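Local structure of ribulose-bisphosphate carboxylase (Alicyclobacillus acidocaldarius subsp. acidocaldarius, 4NAS) at residues D117-V120 / R121-P124; L319-H322 / L323-G327; I286-G289 / Q290-L294; V244-G247 / Y248-A252. The protein belongs to the ribulose-bisphosphate carboxylase large-chain family, joining an N-terminal domain to a TIM-barrel domain, and carries bound calcium ions in this crystal structure. One frame throughout, in Å; residues are numbered along the deposited sequence.

Contact 1: D117-V120 / R121-P124; sequences DELV and RQFP. With CA (calcium ion), chain L.
Asp117 and Arg121 form a salt bridge along the outer side of a short helix, four residues apart. Arg121 NE donates to Asp117 OD2 at 2.9 Å, reaching it on the syn side but tilted out of both planes, while the bond from the same NE to Asp117 OD1 is weak. The carboxylate and guanidinium planes stand 69° apart. Asp117 has CG anti to its own N (chi1 -169°), which swings the acid along the helix toward the arginine. Charged residues suit this exposed side, whereas Leu119 and Phe123 turn inward and pack through Leu119 CG and Phe123 CE2, 4.1 Å apart. The backbone shows how the helix 117-120 runs out. Arg121 N still makes the helical bond to Asp117 O at 3.0 Å, but Gln122 N goes to Leu119 O at 3.1 Å. A type I beta turn from Val120 to Phe123 follows, closed by Phe123 N on Val120 O, also 3.1 Å. Val120 O is gripped twice, since His329 NE2 donates to it as well, and Gln122 O is taken by Arg256 NH2. Beyond the turn, Pro124 O binds a calcium ion at 2.4 Å; its other ligands are five waters, so this is not the ion held by Lys176, Asp178 and Glu179. Water 1, one of the five, also donates to Phe123 O at 2.9 Å.

Contact 2: L319-H322 / L323-G327; sequences LLQH and LRAEG
Leu319 and Leu323 meet one turn apart on helix 313-324, the helix of a beta-alpha-beta unit between strands 299-303 and 333-337 of the TIM barrel. Their side chains cross obliquely, with Leu319 CD2 3.6 Å from Leu323 CD1, and both side chains also touch Phe302 of the first strand, a place suited to bulky apolar residues. The backbone below is regular: Leu323 N donates to Leu319 O at 3.1 Å. Next, Leu320 supports Arg324. Its CD1 lies over one face of the guanidinium, displaced toward the rim, and is 3.6 Å from Arg324 NE. The arginine's chain runs extended from CG to NE, which carries Arg324 CD and NE across Leu320 CD1, and the guanidinium reaches Phe352 O through NH2. A leucine serves well here, covering a flat cation while it also touches Pro334. The bond of Arg324 N to Leu320 O is weak, consistent with the helix ending here. Gln321 O then takes the N of Ala325, the first residue to leave helical angles, at 2.8 Å, and the small methyl of Ala325 sits beside Gln321 O. A bend at chi2 (63°) brings Gln321 NE2 within 4.0 Å of Ala325 CB. Last comes His322, whose NE2 bonds Asp285 OD2 of helix 284-295; the carbonyl O of His322, with Ala325 O, accepts from Arg293 NH2.

Contact 3: I286-G289 / Q290-L294; sequences IVLG and QLMRL
Ile286 meets two residues of the following turn, each in a different way. With Gln290 it lies side by side, both pointing the same way, so that Ile286 CG1 comes 3.7 Å from Gln290 OE1; the amide's other end, NE2, donates to Leu113 O. It meets Leu291 at a slant, and the branch CG2 approaches Leu291 CG at 3.8 Å. Ile286 CG2 is directed to that side because it is CG1 that sits beside the backbone N (chi1 -66°). This pairing five residues apart reflects a wider, pi-type turn in helix 284-295 of the TIM barrel: Leu291 N donates to Ile286 O at 3.0 Å and 165°, in the carbonyl plane. Gly289 suits the distortion, since its backbone angles stray from the usual helical values, which glycine tolerates readily. From Gly289 O onward the helix is regular again, with Arg293 N donating at 3.1 Å. On another side of the helix, Leu288 and the selenomethionine Met292 run side by side in the same direction, Leu288 CD2 and Met292 CE being 3.9 Å apart. The flexible selenomethionine bends at chi2 (-59°), and its CG rests 3.3 Å from Leu288 O.

Contact 4: V244-G247 / Y248-A252; sequences VAYG and YDVVA
Val244 CG2 approaches the Tyr248 ring obliquely, with that methyl 3.7 Å from Tyr248 OH. The two side chains lie side by side and point the same way. Phe91 meets the same ring with planes about 30° apart. The Tyr246 ring is also approached obliquely, by Val250 CG1, which is 4.1 Å from Tyr246 CB. Both phenols suit buried places because their hydroxyls are satisfied: Tyr248 OH by Val287 O and Tyr246 OH by Gly219 O. Between the rings, Gly247 ends helix 243-246 and occupies the N-cap position of helix 248-256. Its positive phi of 108° calls for glycine, since a beta carbon would collide with the preceding carbonyl. Gly247 O accepts from Val251 N in a weak but nearly straight bond of 3.3 Å, starting the new helix. Val250 CG2, beside its own backbone N, touches Tyr246 O at 3.4 Å. The two helices, broken at Gly247, follow barrel strand 238-242. Tyr248 packs against helix 284-295, Tyr246 and Val250 against helix 221-233, and Val250 also meets Val250 of the second subunit at the dimer interface.

How the contacts relate
Along the chain the order is contact 1, contact 4, contact 3, contact 2. Contacts 2, 3 and 4 lie on helices of the TIM-barrel domain, and contact 3 is the middle one: its centre is about 9 Å from that of contact 2 and about 11 Å from that of contact 4, while contacts 2 and 4, with centres about 20 Å apart, do not touch. Helix 284-295 therefore packs between helix 313-324 and helix 248-256. Contact 1, on helix 117-120 and the loop after it, touches two of these: Phe123 and Pro124 rest on Leu294 of contact 3, and Pro124 on Ala252 of contact 4, consistent with this loop joining the N-terminal part to the barrel.

Contact 1: D117-V120 / R121-P124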
loop_
_atom_site.group_PDB
_atom_site.type_symbol
_atom_site.label_atom_id
_atom_site.label_comp_id
_atom_site.label_asym_id
_atom_site.label_seq_id
_atom_site.Cartn_x
_atom_site.Cartn_y
_atom_site.Cartn_z
ATOM N N ASP B 117 14.727 -18.113 7.726
ATOM C CA ASP B 117 15.861 -17.776 6.878
ATOM C C ASP B 117 15.582 -18.023 5.397
ATOM O O ASP B 117 15.950 -17.204 4.557
ATOM C CB ASP B 117 17.105 -18.549 7.328
ATOM C CG ASP B 117 18.369 -18.050 6.666
ATOM O OD1 ASP B 117 18.749 -16.861 6.884
ATOM O OD2 ASP B 117 18.973 -18.844 5.916
ATOM N N GLU B 118 14.941 -19.147 5.078
ATOM C CA GLU B 118 14.688 -19.505 3.682
ATOM C C GLU B 118 13.905 -18.406 2.952
ATOM O O GLU B 118 14.190 -18.081 1.793
ATOM C CB GLU B 118 13.938 -20.835 3.589
ATOM C CG GLU B 118 14.806 -22.053 3.811
ATOM C CD GLU B 118 14.002 -23.287 4.191
ATOM O OE1 GLU B 118 14.511 -24.411 3.976
ATOM O OE2 GLU B 118 12.870 -23.129 4.712
ATOM N N LEU B 119 12.946 -17.810 3.647
ATOM C CA LEU B 119 12.130 -16.742 3.064
ATOM C C LEU B 119 12.856 -15.380 2.990
ATOM O O LEU B 119 12.761 -14.679 1.980
ATOM C CB LEU B 119 10.802 -16.599 3.811
ATOM C CG LEU B 119 9.899 -15.476 3.264
ATOM C CD1 LEU B 119 9.428 -15.757 1.830
ATOM C CD2 LEU B 119 8.710 -15.215 4.185
ATOM N N VAL B 120 13.537 -15.000 4.068
ATOM C CA VAL B 120 14.353 -13.791 4.073
ATOM C C VAL B 120 15.304 -13.798 2.879
ATOM O O VAL B 120 15.421 -12.815 2.178
ATOM C CB VAL B 120 15.154 -13.661 5.393
ATOM C CG1 VAL B 120 16.103 -12.450 5.351
ATOM C CG2 VAL B 120 14.207 -13.551 6.576
ATOM N N ARG B 121 15.930 -14.938 2.599
ATOM C CA ARG B 121 16.897 -14.983 1.489
ATOM C C ARG B 121 16.323 -14.894 0.068
ATOM O O ARG B 121 17.070 -14.744 -0.887
ATOM C CB ARG B 121 17.852 -16.174 1.624
ATOM C CG ARG B 121 18.811 -16.029 2.793
ATOM C CD ARG B 121 19.649 -17.295 2.973
ATOM N NE ARG B 121 20.572 -17.187 4.100
ATOM C CZ ARG B 121 21.872 -16.924 3.985
ATOM N NH1 ARG B 121 22.640 -16.864 5.067
ATOM N NH2 ARG B 121 22.411 -16.731 2.787
ATOM N N GLN B 122 15.006 -14.968 -0.084
ATOM C CA GLN B 122 14.415 -14.793 -1.403
ATOM C C GLN B 122 14.201 -13.307 -1.731
ATOM O O GLN B 122 13.825 -12.952 -2.849
ATOM C CB GLN B 122 13.078 -15.531 -1.477
ATOM C CG GLN B 122 13.188 -17.047 -1.418
ATOM C CD GLN B 122 11.826 -17.680 -1.590
ATOM O OE1 GLN B 122 11.252 -17.634 -2.680
ATOM N NE2 GLN B 122 11.278 -18.231 -0.510
ATOM N N PHE B 123 14.421 -12.441 -0.750
ATOM C CA PHE B 123 14.278 -11.005 -0.982
ATOM C C PHE B 123 15.677 -10.413 -1.229
ATOM O O PHE B 123 16.670 -10.972 -0.744
ATOM C CB PHE B 123 13.617 -10.356 0.222
ATOM C CG PHE B 123 12.165 -10.696 0.380
ATOM C CD1 PHE B 123 11.219 -10.205 -0.515
ATOM C CD2 PHE B 123 11.738 -11.500 1.429
ATOM C CE1 PHE B 123 9.866 -10.514 -0.355
ATOM C CE2 PHE B 123 10.390 -11.812 1.600
ATOM C CZ PHE B 123 9.454 -11.313 0.705
ATOM N N PRO B 124 15.773 -9.291 -1.988
ATOM C CA PRO B 124 17.099 -8.808 -2.390
ATOM C C PRO B 124 17.940 -8.217 -1.264
ATOM O O PRO B 124 19.147 -8.406 -1.276
ATOM C CB PRO B 124 16.779 -7.705 -3.409
ATOM C CG PRO B 124 15.412 -7.234 -3.020
ATOM C CD PRO B 124 14.699 -8.491 -2.607
HETATM CA CA CA L . 20.910 -9.696 -2.229
HETATM O O HOH W 1 19.300 -11.547 -1.811
HETATM O O HOH W 2 22.241 -7.416 -2.040
HETATM O O HOH W 3 21.613 -9.708 0.165
HETATM O O HOH W 4 22.995 -11.598 -1.752
HETATM O O HOH W 5 20.154 -8.877 -4.242
#

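Contact 2: L319-H322 / L323-G327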
loop_
_atom_site.group_PDB
_atom_site.type_symbol
_atom_site.label_atom_id
_atom_site.label_comp_id
_atom_site.label_asym_id
_atom_site.label_seq_id
_atom_site.Cartn_x
_atom_site.Cartn_y
_atom_site.Cartn_z
ATOM N N LEU B 319 12.444 -0.763 15.168
ATOM C CA LEU B 319 12.772 -0.276 13.834
ATOM C C LEU B 319 14.269 -0.320 13.627
ATOM O O LEU B 319 14.736 -0.926 12.659
ATOM C CB LEU B 319 12.187 1.129 13.588
ATOM C CG LEU B 319 12.122 1.576 12.110
ATOM C CD1 LEU B 319 11.107 2.674 11.897
ATOM C CD2 LEU B 319 13.488 2.008 11.568
ATOM N N LEU B 320 15.027 0.323 14.526
ATOM C CA LEU B 320 16.480 0.358 14.396
ATOM C C LEU B 320 17.076 -1.049 14.384
ATOM O O LEU B 320 17.962 -1.365 13.576
ATOM C CB LEU B 320 17.127 1.195 15.509
ATOM C CG LEU B 320 18.641 1.405 15.306
ATOM C CD1 LEU B 320 18.913 2.202 14.036
ATOM C CD2 LEU B 320 19.293 2.094 16.507
ATOM N N GLN B 321 16.598 -1.895 15.284
ATOM C CA GLN B 321 17.080 -3.258 15.335
ATOM C C GLN B 321 16.774 -3.994 14.004
ATOM O O GLN B 321 17.550 -4.842 13.565
ATOM C CB GLN B 321 16.481 -3.984 16.541
ATOM C CG GLN B 321 17.121 -5.329 16.833
ATOM C CD GLN B 321 18.597 -5.219 17.206
ATOM O OE1 GLN B 321 19.090 -4.142 17.564
ATOM N NE2 GLN B 321 19.309 -6.336 17.124
ATOM N N HIS B 322 15.662 -3.661 13.355
ATOM C CA HIS B 322 15.386 -4.273 12.048
ATOM C C HIS B 322 16.433 -3.853 11.018
ATOM O O HIS B 322 16.906 -4.662 10.219
ATOM C CB HIS B 322 13.995 -3.914 11.522
ATOM C CG HIS B 322 12.879 -4.666 12.170
ATOM N ND1 HIS B 322 12.878 -6.039 12.303
ATOM C CD2 HIS B 322 11.705 -4.237 12.689
ATOM C CE1 HIS B 322 11.767 -6.418 12.909
ATOM N NE2 HIS B 322 11.033 -5.342 13.141
ATOM N N LEU B 323 16.787 -2.579 11.041
ATOM C CA LEU B 323 17.763 -2.048 10.107
ATOM C C LEU B 323 19.166 -2.582 10.356
ATOM O O LEU B 323 19.947 -2.673 9.416
ATOM C CB LEU B 323 17.786 -0.506 10.174
ATOM C CG LEU B 323 16.484 0.251 9.910
ATOM C CD1 LEU B 323 16.724 1.757 10.007
ATOM C CD2 LEU B 323 15.937 -0.087 8.524
ATOM N N ARG B 324 19.488 -2.938 11.603
ATOM C CA ARG B 324 20.866 -3.257 11.982
ATOM C C ARG B 324 21.161 -4.709 12.332
ATOM O O ARG B 324 22.316 -5.114 12.321
ATOM C CB ARG B 324 21.299 -2.406 13.158
ATOM C CG ARG B 324 21.356 -0.932 12.817
ATOM C CD ARG B 324 22.038 -0.152 13.919
ATOM N NE ARG B 324 22.363 1.177 13.448
ATOM C CZ ARG B 324 22.827 2.142 14.227
ATOM N NH1 ARG B 324 23.028 1.911 15.521
ATOM N NH2 ARG B 324 23.097 3.328 13.703
ATOM N N ALA B 325 20.123 -5.477 12.645
ATOM C CA ALA B 325 20.296 -6.863 13.107
ATOM C C ALA B 325 21.137 -7.720 12.164
ATOM O O ALA B 325 21.007 -7.652 10.941
ATOM C CB ALA B 325 18.954 -7.526 13.350
ATOM N N GLU B 326 21.995 -8.533 12.756
ATOM C CA GLU B 326 22.858 -9.415 12.001
ATOM C C GLU B 326 22.021 -10.414 11.239
ATOM O O GLU B 326 21.132 -11.065 11.796
ATOM C CB GLU B 326 23.816 -10.134 12.952
ATOM C CG GLU B 326 24.579 -9.175 13.851
ATOM C CD GLU B 326 25.591 -8.341 13.082
ATOM O OE1 GLU B 326 26.456 -8.940 12.401
ATOM O OE2 GLU B 326 25.519 -7.092 13.154
ATOM N N GLY B 327 22.302 -10.538 9.952
ATOM C CA GLY B 327 21.543 -11.445 9.115
ATOM C C GLY B 327 22.239 -11.653 7.794
ATOM O O GLY B 327 23.422 -11.386 7.668
#

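Contact 3: I286-G289 / Q290-L294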
loop_
_atom_site.group_PDB
_atom_site.type_symbol
_atom_site.label_atom_id
_atom_site.label_comp_id
_atom_site.label_asym_id
_atom_site.label_seq_id
_atom_site.Cartn_x
_atom_site.Cartn_y
_atom_site.Cartn_z
ATOM N N ILE B 286 7.621 -2.571 11.276
ATOM C CA ILE B 286 7.538 -3.533 10.195
ATOM C C ILE B 286 7.537 -2.735 8.894
ATOM O O ILE B 286 8.324 -2.999 7.991
ATOM C CB ILE B 286 6.263 -4.413 10.310
ATOM C CG1 ILE B 286 6.326 -5.299 11.559
ATOM C CG2 ILE B 286 6.018 -5.253 9.003
ATOM C CD1 ILE B 286 4.981 -6.014 11.863
ATOM N N VAL B 287 6.678 -1.728 8.838
ATOM C CA VAL B 287 6.472 -0.932 7.614
ATOM C C VAL B 287 7.740 -0.156 7.203
ATOM O O VAL B 287 8.152 -0.163 6.036
ATOM C CB VAL B 287 5.313 0.066 7.802
ATOM C CG1 VAL B 287 5.152 0.955 6.564
ATOM C CG2 VAL B 287 3.995 -0.668 8.102
ATOM N N LEU B 288 8.365 0.484 8.182
ATOM C CA LEU B 288 9.535 1.328 7.918
ATOM C C LEU B 288 10.854 0.653 8.226
ATOM O O LEU B 288 11.916 1.216 7.963
ATOM C CB LEU B 288 9.433 2.634 8.726
ATOM C CG LEU B 288 8.197 3.452 8.377
ATOM C CD1 LEU B 288 8.066 4.676 9.280
ATOM C CD2 LEU B 288 8.247 3.873 6.910
ATOM N N GLY B 289 10.824 -0.559 8.772
ATOM C CA GLY B 289 12.079 -1.149 9.198
ATOM C C GLY B 289 12.374 -2.475 8.536
ATOM O O GLY B 289 13.211 -2.583 7.626
ATOM N N GLN B 290 11.661 -3.484 9.007
ATOM C CA GLN B 290 11.792 -4.847 8.516
ATOM C C GLN B 290 11.588 -4.946 7.009
ATOM O O GLN B 290 12.436 -5.473 6.296
ATOM C CB GLN B 290 10.775 -5.732 9.240
ATOM C CG GLN B 290 10.933 -7.241 8.985
ATOM C CD GLN B 290 10.082 -8.061 9.947
ATOM O OE1 GLN B 290 9.013 -7.624 10.368
ATOM N NE2 GLN B 290 10.545 -9.260 10.284
ATOM N N LEU B 291 10.454 -4.471 6.532
ATOM C CA LEU B 291 10.110 -4.540 5.113
ATOM C C LEU B 291 11.034 -3.697 4.216
ATOM O O LEU B 291 11.354 -4.094 3.087
ATOM C CB LEU B 291 8.670 -4.070 4.916
ATOM C CG LEU B 291 7.614 -4.969 5.569
ATOM C CD1 LEU B 291 6.222 -4.589 5.100
ATOM C CD2 LEU B 291 7.905 -6.401 5.256
HETATM N N MSE B 292 11.434 -2.529 4.715
HETATM C CA MSE B 292 12.355 -1.656 3.984
HETATM C C MSE B 292 13.713 -2.300 3.727
HETATM O O MSE B 292 14.248 -2.211 2.623
HETATM C CB MSE B 292 12.570 -0.349 4.750
HETATM C CG MSE B 292 11.378 0.557 4.784
HETATM SE SE MSE B 292 10.829 1.049 2.995
HETATM C CE MSE B 292 9.561 2.401 3.511
ATOM N N ARG B 293 14.285 -2.930 4.754
ATOM C CA ARG B 293 15.571 -3.611 4.589
ATOM C C ARG B 293 15.435 -4.769 3.582
ATOM O O ARG B 293 16.292 -4.979 2.710
ATOM C CB ARG B 293 16.118 -4.093 5.948
ATOM C CG ARG B 293 17.447 -4.825 5.873
ATOM C CD ARG B 293 17.955 -5.118 7.289
ATOM N NE ARG B 293 19.327 -5.613 7.291
ATOM C CZ ARG B 293 19.964 -6.033 8.380
ATOM N NH1 ARG B 293 21.213 -6.478 8.290
ATOM N NH2 ARG B 293 19.338 -6.039 9.548
ATOM N N LEU B 294 14.340 -5.502 3.673
ATOM C CA LEU B 294 14.148 -6.634 2.762
ATOM C C LEU B 294 14.013 -6.158 1.320
ATOM O O LEU B 294 14.521 -6.789 0.399
ATOM C CB LEU B 294 12.894 -7.413 3.142
ATOM C CG LEU B 294 12.913 -8.144 4.491
ATOM C CD1 LEU B 294 11.532 -8.804 4.792
ATOM C CD2 LEU B 294 14.029 -9.164 4.514
#

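Contact 4: V244-G247 / Y248-A252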
loop_
_atom_site.group_PDB
_atom_site.type_symbol
_atom_site.label_atom_id
_atom_site.label_comp_id
_atom_site.label_asym_id
_atom_site.label_seq_id
_atom_site.Cartn_x
_atom_site.Cartn_y
_atom_site.Cartn_z
ATOM N N VAL B 244 6.283 3.005 -0.144
ATOM C CA VAL B 244 4.919 2.563 0.145
ATOM C C VAL B 244 3.936 2.987 -0.959
ATOM O O VAL B 244 2.983 2.261 -1.267
ATOM C CB VAL B 244 4.436 3.043 1.560
ATOM C CG1 VAL B 244 2.961 2.621 1.845
ATOM C CG2 VAL B 244 5.363 2.500 2.650
ATOM N N ALA B 245 4.156 4.149 -1.568
ATOM C CA ALA B 245 3.271 4.580 -2.650
ATOM C C ALA B 245 3.396 3.628 -3.845
ATOM O O ALA B 245 2.400 3.288 -4.521
ATOM C CB ALA B 245 3.585 6.005 -3.062
ATOM N N TYR B 246 4.617 3.181 -4.102
ATOM C CA TYR B 246 4.843 2.375 -5.300
ATOM C C TYR B 246 4.592 0.894 -5.040
ATOM O O TYR B 246 4.159 0.169 -5.935
ATOM C CB TYR B 246 6.259 2.569 -5.812
ATOM C CG TYR B 246 6.379 3.668 -6.832
ATOM C CD1 TYR B 246 5.766 3.550 -8.076
ATOM C CD2 TYR B 246 7.129 4.808 -6.571
ATOM C CE1 TYR B 246 5.880 4.544 -9.022
ATOM C CE2 TYR B 246 7.249 5.826 -7.531
ATOM C CZ TYR B 246 6.622 5.680 -8.748
ATOM O OH TYR B 246 6.749 6.650 -9.716
ATOM N N GLY B 247 4.855 0.456 -3.810
ATOM C CA GLY B 247 4.745 -0.949 -3.461
ATOM C C GLY B 247 6.090 -1.609 -3.257
ATOM O O GLY B 247 7.034 -1.321 -3.991
ATOM N N TYR B 248 6.187 -2.549 -2.314
ATOM C CA TYR B 248 7.502 -3.090 -1.965
ATOM C C TYR B 248 8.124 -3.946 -3.065
ATOM O O TYR B 248 9.357 -3.971 -3.227
ATOM C CB TYR B 248 7.477 -3.867 -0.634
ATOM C CG TYR B 248 7.168 -3.050 0.601
ATOM C CD1 TYR B 248 8.190 -2.434 1.332
ATOM C CD2 TYR B 248 5.869 -2.924 1.062
ATOM C CE1 TYR B 248 7.918 -1.690 2.461
ATOM C CE2 TYR B 248 5.584 -2.171 2.199
ATOM C CZ TYR B 248 6.613 -1.573 2.901
ATOM O OH TYR B 248 6.330 -0.834 4.030
ATOM N N ASP B 249 7.283 -4.673 -3.794
ATOM C CA ASP B 249 7.777 -5.521 -4.877
ATOM C C ASP B 249 8.360 -4.703 -6.004
ATOM O O ASP B 249 9.302 -5.156 -6.651
ATOM C CB ASP B 249 6.690 -6.438 -5.422
ATOM C CG ASP B 249 6.412 -7.607 -4.508
ATOM O OD1 ASP B 249 7.386 -8.245 -4.046
ATOM O OD2 ASP B 249 5.224 -7.858 -4.222
ATOM N N VAL B 250 7.768 -3.530 -6.256
ATOM C CA VAL B 250 8.282 -2.604 -7.250
ATOM C C VAL B 250 9.701 -2.212 -6.886
ATOM O O VAL B 250 10.614 -2.322 -7.717
ATOM C CB VAL B 250 7.440 -1.302 -7.348
ATOM C CG1 VAL B 250 8.254 -0.207 -8.007
ATOM C CG2 VAL B 250 6.183 -1.522 -8.147
ATOM N N VAL B 251 9.882 -1.750 -5.646
ATOM C CA VAL B 251 11.207 -1.386 -5.138
ATOM C C VAL B 251 12.182 -2.561 -5.095
ATOM O O VAL B 251 13.378 -2.385 -5.361
ATOM C CB VAL B 251 11.101 -0.684 -3.744
ATOM C CG1 VAL B 251 12.471 -0.260 -3.233
ATOM C CG2 VAL B 251 10.194 0.535 -3.875
ATOM N N ALA B 252 11.678 -3.760 -4.790
ATOM C CA ALA B 252 12.524 -4.966 -4.766
ATOM C C ALA B 252 13.244 -5.215 -6.084
ATOM O O ALA B 252 14.434 -5.583 -6.097
ATOM C CB ALA B 252 11.708 -6.212 -4.374
#